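Long-range contact in kojibiose phosphorylase (Gut metagenome, PDB 6W0P), which belongs to glycoside hydrolase family 65, whose members join an N-terminal beta-sandwich domain to a helical (alpha/alpha)6-barrel catalytic domain: residues R385-V398 with H412-F424. Residues are numbered along the deposited sequence; the frame is centred on the assembly and turned at random.
Sequences RAKELDSIGACFPV and HASTQFQPSTGVF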
loop_
_atom_site.group_PDB
_atom_site.type_symbol
_atom_site.label_atom_id
_atom_site.label_comp_id
_atom_site.label_asym_id
_atom_site.label_seq_id
_atom_site.Cartn_x
_atom_site.Cartn_y
_atom_site.Cartn_z
ATOM N N ARG A 385 -15.841 -12.733 1.232
ATOM C CA ARG A 385 -14.407 -12.450 1.002
ATOM C C ARG A 385 -14.003 -12.972 -0.373
ATOM O O ARG A 385 -13.259 -12.254 -1.060
ATOM C CB ARG A 385 -13.502 -13.069 2.076
ATOM C CG ARG A 385 -12.026 -12.723 1.917
ATOM C CD ARG A 385 -11.723 -11.239 1.771
ATOM N NE ARG A 385 -10.332 -10.997 1.386
ATOM C CZ ARG A 385 -9.798 -9.822 1.032
ATOM N NH1 ARG A 385 -10.530 -8.721 0.948
ATOM N NH2 ARG A 385 -8.519 -9.767 0.712
ATOM N N ALA A 386 -14.409 -14.190 -0.729
ATOM C CA ALA A 386 -14.121 -14.787 -2.056
ATOM C C ALA A 386 -14.652 -13.846 -3.150
ATOM O O ALA A 386 -13.906 -13.595 -4.129
ATOM C CB ALA A 386 -14.700 -16.181 -2.164
ATOM N N LYS A 387 -15.862 -13.307 -2.968
ATOM C CA LYS A 387 -16.497 -12.353 -3.927
ATOM C C LYS A 387 -15.672 -11.060 -3.997
ATOM O O LYS A 387 -15.417 -10.626 -5.129
ATOM C CB LYS A 387 -17.979 -12.147 -3.606
ATOM C CG LYS A 387 -18.831 -13.372 -3.936
ATOM C CD LYS A 387 -20.352 -13.173 -3.845
ATOM C CE LYS A 387 -21.115 -14.360 -4.410
ATOM N NZ LYS A 387 -22.587 -14.160 -4.360
ATOM N N GLU A 388 -15.187 -10.528 -2.867
ATOM C CA GLU A 388 -14.310 -9.321 -2.841
ATOM C C GLU A 388 -13.039 -9.579 -3.682
ATOM O O GLU A 388 -12.428 -8.578 -4.154
ATOM C CB GLU A 388 -13.925 -8.928 -1.411
ATOM C CG GLU A 388 -15.047 -8.353 -0.530
ATOM C CD GLU A 388 -14.679 -8.215 0.954
ATOM O OE1 GLU A 388 -13.603 -8.707 1.364
ATOM O OE2 GLU A 388 -15.461 -7.607 1.716
ATOM N N LEU A 389 -12.625 -10.852 -3.835
ATOM C CA LEU A 389 -11.467 -11.275 -4.666
ATOM C C LEU A 389 -11.926 -11.856 -6.012
ATOM O O LEU A 389 -11.154 -12.636 -6.600
ATOM C CB LEU A 389 -10.626 -12.304 -3.895
ATOM C CG LEU A 389 -10.004 -11.813 -2.590
ATOM C CD1 LEU A 389 -9.153 -12.905 -1.950
ATOM C CD2 LEU A 389 -9.181 -10.556 -2.821
ATOM N N ASP A 390 -13.106 -11.483 -6.509
ATOM C CA ASP A 390 -13.596 -11.874 -7.866
ATOM C C ASP A 390 -13.538 -13.402 -8.036
ATOM O O ASP A 390 -13.254 -13.886 -9.155
ATOM C CB ASP A 390 -12.827 -11.118 -8.959
ATOM C CG ASP A 390 -13.211 -9.643 -9.029
ATOM O OD1 ASP A 390 -14.144 -9.244 -8.311
ATOM O OD2 ASP A 390 -12.581 -8.904 -9.784
ATOM N N SER A 391 -13.863 -14.120 -6.960
ATOM C CA SER A 391 -13.879 -15.597 -6.865
ATOM C C SER A 391 -15.219 -16.030 -6.280
ATOM O O SER A 391 -16.003 -15.126 -5.899
ATOM C CB SER A 391 -12.698 -16.072 -6.031
ATOM O OG SER A 391 -11.475 -15.680 -6.646
ATOM N N ILE A 392 -15.456 -17.343 -6.214
ATOM C CA ILE A 392 -16.649 -17.955 -5.553
ATOM C C ILE A 392 -16.188 -18.928 -4.457
ATOM O O ILE A 392 -14.952 -19.042 -4.213
ATOM C CB ILE A 392 -17.591 -18.591 -6.591
ATOM C CG1 ILE A 392 -16.913 -19.671 -7.437
ATOM C CG2 ILE A 392 -18.239 -17.498 -7.458
ATOM C CD1 ILE A 392 -17.917 -20.566 -8.171
ATOM N N GLY A 393 -17.135 -19.543 -3.752
ATOM C CA GLY A 393 -16.818 -20.414 -2.608
ATOM C C GLY A 393 -16.399 -19.592 -1.397
ATOM O O GLY A 393 -16.947 -18.489 -1.199
ATOM N N ALA A 394 -15.505 -20.132 -0.571
ATOM C CA ALA A 394 -15.153 -19.545 0.739
ATOM C C ALA A 394 -13.637 -19.299 0.786
ATOM O O ALA A 394 -12.875 -20.278 0.682
ATOM C CB ALA A 394 -15.624 -20.438 1.861
ATOM N N CYS A 395 -13.243 -18.024 0.861
ATOM C CA CYS A 395 -11.849 -17.562 1.033
ATOM C C CYS A 395 -11.714 -17.107 2.481
ATOM O O CYS A 395 -12.146 -15.978 2.781
ATOM C CB CYS A 395 -11.497 -16.432 0.080
ATOM S SG CYS A 395 -9.811 -15.813 0.323
ATOM N N PHE A 396 -11.235 -17.978 3.363
ATOM C CA PHE A 396 -11.051 -17.635 4.792
ATOM C C PHE A 396 -9.941 -16.592 4.894
ATOM O O PHE A 396 -8.899 -16.683 4.232
ATOM C CB PHE A 396 -10.776 -18.890 5.625
ATOM C CG PHE A 396 -12.005 -19.696 5.926
ATOM C CD1 PHE A 396 -12.829 -19.345 6.984
ATOM C CD2 PHE A 396 -12.354 -20.772 5.136
ATOM C CE1 PHE A 396 -13.991 -20.059 7.236
ATOM C CE2 PHE A 396 -13.522 -21.474 5.380
ATOM C CZ PHE A 396 -14.336 -21.121 6.433
ATOM N N PRO A 397 -10.122 -15.574 5.757
ATOM C CA PRO A 397 -9.206 -14.444 5.797
ATOM C C PRO A 397 -7.854 -14.718 6.467
ATOM O O PRO A 397 -7.767 -15.603 7.292
ATOM C CB PRO A 397 -10.021 -13.417 6.599
ATOM C CG PRO A 397 -10.838 -14.279 7.562
ATOM C CD PRO A 397 -11.243 -15.452 6.706
ATOM N N VAL A 398 -6.863 -13.882 6.151
ATOM C CA VAL A 398 -5.518 -13.842 6.795
ATOM C C VAL A 398 -5.695 -13.525 8.282
ATOM O O VAL A 398 -5.162 -14.262 9.138
ATOM C CB VAL A 398 -4.605 -12.814 6.104
ATOM C CG1 VAL A 398 -3.316 -12.607 6.870
ATOM C CG2 VAL A 398 -4.313 -13.216 4.669
ATOM N N HIS A 412 -0.685 -9.304 1.464
ATOM C CA HIS A 412 -0.970 -10.541 2.215
ATOM C C HIS A 412 -2.411 -10.954 1.942
ATOM O O HIS A 412 -2.603 -12.150 1.584
ATOM C CB HIS A 412 -0.675 -10.430 3.728
ATOM C CG HIS A 412 0.740 -10.083 4.052
ATOM N ND1 HIS A 412 1.108 -9.528 5.277
ATOM C CD2 HIS A 412 1.844 -10.065 3.284
ATOM C CE1 HIS A 412 2.386 -9.224 5.253
ATOM N NE2 HIS A 412 2.863 -9.538 4.035
ATOM N N ALA A 413 -3.373 -10.034 2.106
ATOM C CA ALA A 413 -4.827 -10.361 2.106
ATOM C C ALA A 413 -5.294 -10.816 0.724
ATOM O O ALA A 413 -6.220 -11.628 0.693
ATOM C CB ALA A 413 -5.686 -9.221 2.613
ATOM N N SER A 414 -4.677 -10.349 -0.358
ATOM C CA SER A 414 -5.085 -10.696 -1.748
ATOM C C SER A 414 -4.260 -11.878 -2.268
ATOM O O SER A 414 -4.613 -12.430 -3.344
ATOM C CB SER A 414 -4.974 -9.524 -2.678
ATOM O OG SER A 414 -5.821 -8.465 -2.252
ATOM N N THR A 415 -3.211 -12.289 -1.551
ATOM C CA THR A 415 -2.174 -13.178 -2.136
ATOM C C THR A 415 -2.035 -14.525 -1.422
ATOM O O THR A 415 -1.502 -15.446 -2.085
ATOM C CB THR A 415 -0.824 -12.464 -2.176
ATOM O OG1 THR A 415 -0.456 -12.175 -0.832
ATOM C CG2 THR A 415 -0.889 -11.216 -3.018
ATOM N N GLN A 416 -2.460 -14.640 -0.166
ATOM C CA GLN A 416 -2.144 -15.800 0.707
ATOM C C GLN A 416 -3.419 -16.604 0.955
ATOM O O GLN A 416 -4.332 -16.075 1.609
ATOM C CB GLN A 416 -1.557 -15.354 2.048
ATOM C CG GLN A 416 -0.138 -14.806 1.972
ATOM C CD GLN A 416 0.365 -14.462 3.354
ATOM O OE1 GLN A 416 -0.197 -13.587 4.013
ATOM N NE2 GLN A 416 1.334 -15.236 3.838
ATOM N N PHE A 417 -3.467 -17.855 0.501
ATOM C CA PHE A 417 -4.663 -18.718 0.685
ATOM C C PHE A 417 -4.385 -19.770 1.756
ATOM O O PHE A 417 -5.250 -20.641 1.964
ATOM C CB PHE A 417 -5.138 -19.206 -0.688
ATOM C CG PHE A 417 -5.270 -18.051 -1.648
ATOM C CD1 PHE A 417 -5.956 -16.907 -1.283
ATOM C CD2 PHE A 417 -4.633 -18.062 -2.872
ATOM C CE1 PHE A 417 -6.041 -15.820 -2.145
ATOM C CE2 PHE A 417 -4.722 -16.981 -3.736
ATOM C CZ PHE A 417 -5.418 -15.859 -3.370
ATOM N N GLN A 418 -3.268 -19.639 2.479
ATOM C CA GLN A 418 -2.929 -20.536 3.617
ATOM C C GLN A 418 -4.075 -20.574 4.621
ATOM O O GLN A 418 -4.246 -21.596 5.261
ATOM C CB GLN A 418 -1.591 -20.172 4.294
ATOM C CG GLN A 418 -1.505 -18.769 4.887
ATOM C CD GLN A 418 -0.082 -18.254 4.979
ATOM O OE1 GLN A 418 0.736 -18.465 4.086
ATOM N NE2 GLN A 418 0.224 -17.583 6.070
ATOM N N PRO A 419 -4.920 -19.542 4.845
ATOM C CA PRO A 419 -6.016 -19.719 5.803
ATOM C C PRO A 419 -7.076 -20.723 5.319
ATOM O O PRO A 419 -7.591 -21.481 6.133
ATOM C CB PRO A 419 -6.621 -18.323 5.960
ATOM C CG PRO A 419 -5.588 -17.360 5.377
ATOM C CD PRO A 419 -4.837 -18.155 4.336
ATOM N N SER A 420 -7.366 -20.710 4.013
ATOM C CA SER A 420 -8.367 -21.579 3.354
ATOM C C SER A 420 -7.863 -23.031 3.322
ATOM O O SER A 420 -8.570 -23.901 3.819
ATOM C CB SER A 420 -8.711 -21.062 1.982
ATOM O OG SER A 420 -9.389 -19.820 2.076
ATOM N N THR A 421 -6.653 -23.296 2.842
ATOM C CA THR A 421 -6.070 -24.662 2.931
ATOM C C THR A 421 -5.847 -25.019 4.409
ATOM O O THR A 421 -5.973 -26.190 4.747
ATOM C CB THR A 421 -4.841 -24.825 2.038
ATOM O OG1 THR A 421 -3.814 -23.908 2.424
ATOM C CG2 THR A 421 -5.204 -24.651 0.582
ATOM N N GLY A 422 -5.613 -24.042 5.278
ATOM C CA GLY A 422 -5.460 -24.286 6.729
ATOM C C GLY A 422 -6.722 -24.846 7.375
ATOM O O GLY A 422 -6.619 -25.782 8.203
ATOM N N VAL A 423 -7.883 -24.307 7.032
ATOM C CA VAL A 423 -9.188 -24.891 7.467
ATOM C C VAL A 423 -9.331 -26.289 6.852
ATOM O O VAL A 423 -9.684 -27.201 7.593
ATOM C CB VAL A 423 -10.387 -23.957 7.199
ATOM C CG1 VAL A 423 -11.697 -24.572 7.657
ATOM C CG2 VAL A 423 -10.192 -22.605 7.891
ATOM N N PHE A 424 -9.003 -26.495 5.577
ATOM C CA PHE A 424 -9.052 -27.849 4.966
ATOM C C PHE A 424 -8.207 -28.805 5.826
ATOM O O PHE A 424 -8.731 -29.852 6.281
ATOM C CB PHE A 424 -8.571 -27.857 3.520
ATOM C CG PHE A 424 -7.779 -29.101 3.212
ATOM C CD1 PHE A 424 -8.378 -30.353 3.267
ATOM C CD2 PHE A 424 -6.434 -29.029 2.908
ATOM C CE1 PHE A 424 -7.636 -31.507 3.061
ATOM C CE2 PHE A 424 -5.695 -30.182 2.685
ATOM C CZ PHE A 424 -6.295 -31.422 2.761
HETATM O O HOH W 1 -7.024 -7.536 0.044
HETATM O O HOH W 2 -8.488 -12.821 2.387
HETATM O O HOH W 3 -7.778 -17.693 2.064
#
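Arg385 NH2 donates to Ala413 O at 3.0 Å, and Phe396 N to Ser420 OG at 2.9 Å; these bonds tie helix 379-388 and the loop after it to helices 410-413 and 418-434 of the (alpha/alpha)6-barrel catalytic domain. Ala413 O lies in the guanidinium plane, but NH2 stands above the carbonyl plane, off the lone pairs (C=O...N angle 100°). With CG anti to the backbone N (chi1 -176°) and a bend at chi2 (51°), the arginine reaches helix 410-413. One water links NH2 to Ser414 OG and another joins NE to Ala413 O, while NH1 salt-bridges Glu388 OE1 and hydrogen-bonds Gly77 O. Leu389 CD2 lies over one face of this group, toward its rim, and CD1 meets the edge of the Phe417 ring. A Schellman motif ends helix 379-388 at Asp390, whose carboxylate salt-bridges Arg578 of the second subunit. Pro419 CB sits 3.2 Å from Pro397 O, and Val398 CG2 rests on Ala413 CA. A third water donates to Phe396 O and bonds Ser420 OG in the first turn of helix 418-434. One turn on, Val423 CG2 makes a CH-pi contact over the Phe396 ring, 4.1 Å from its centroid.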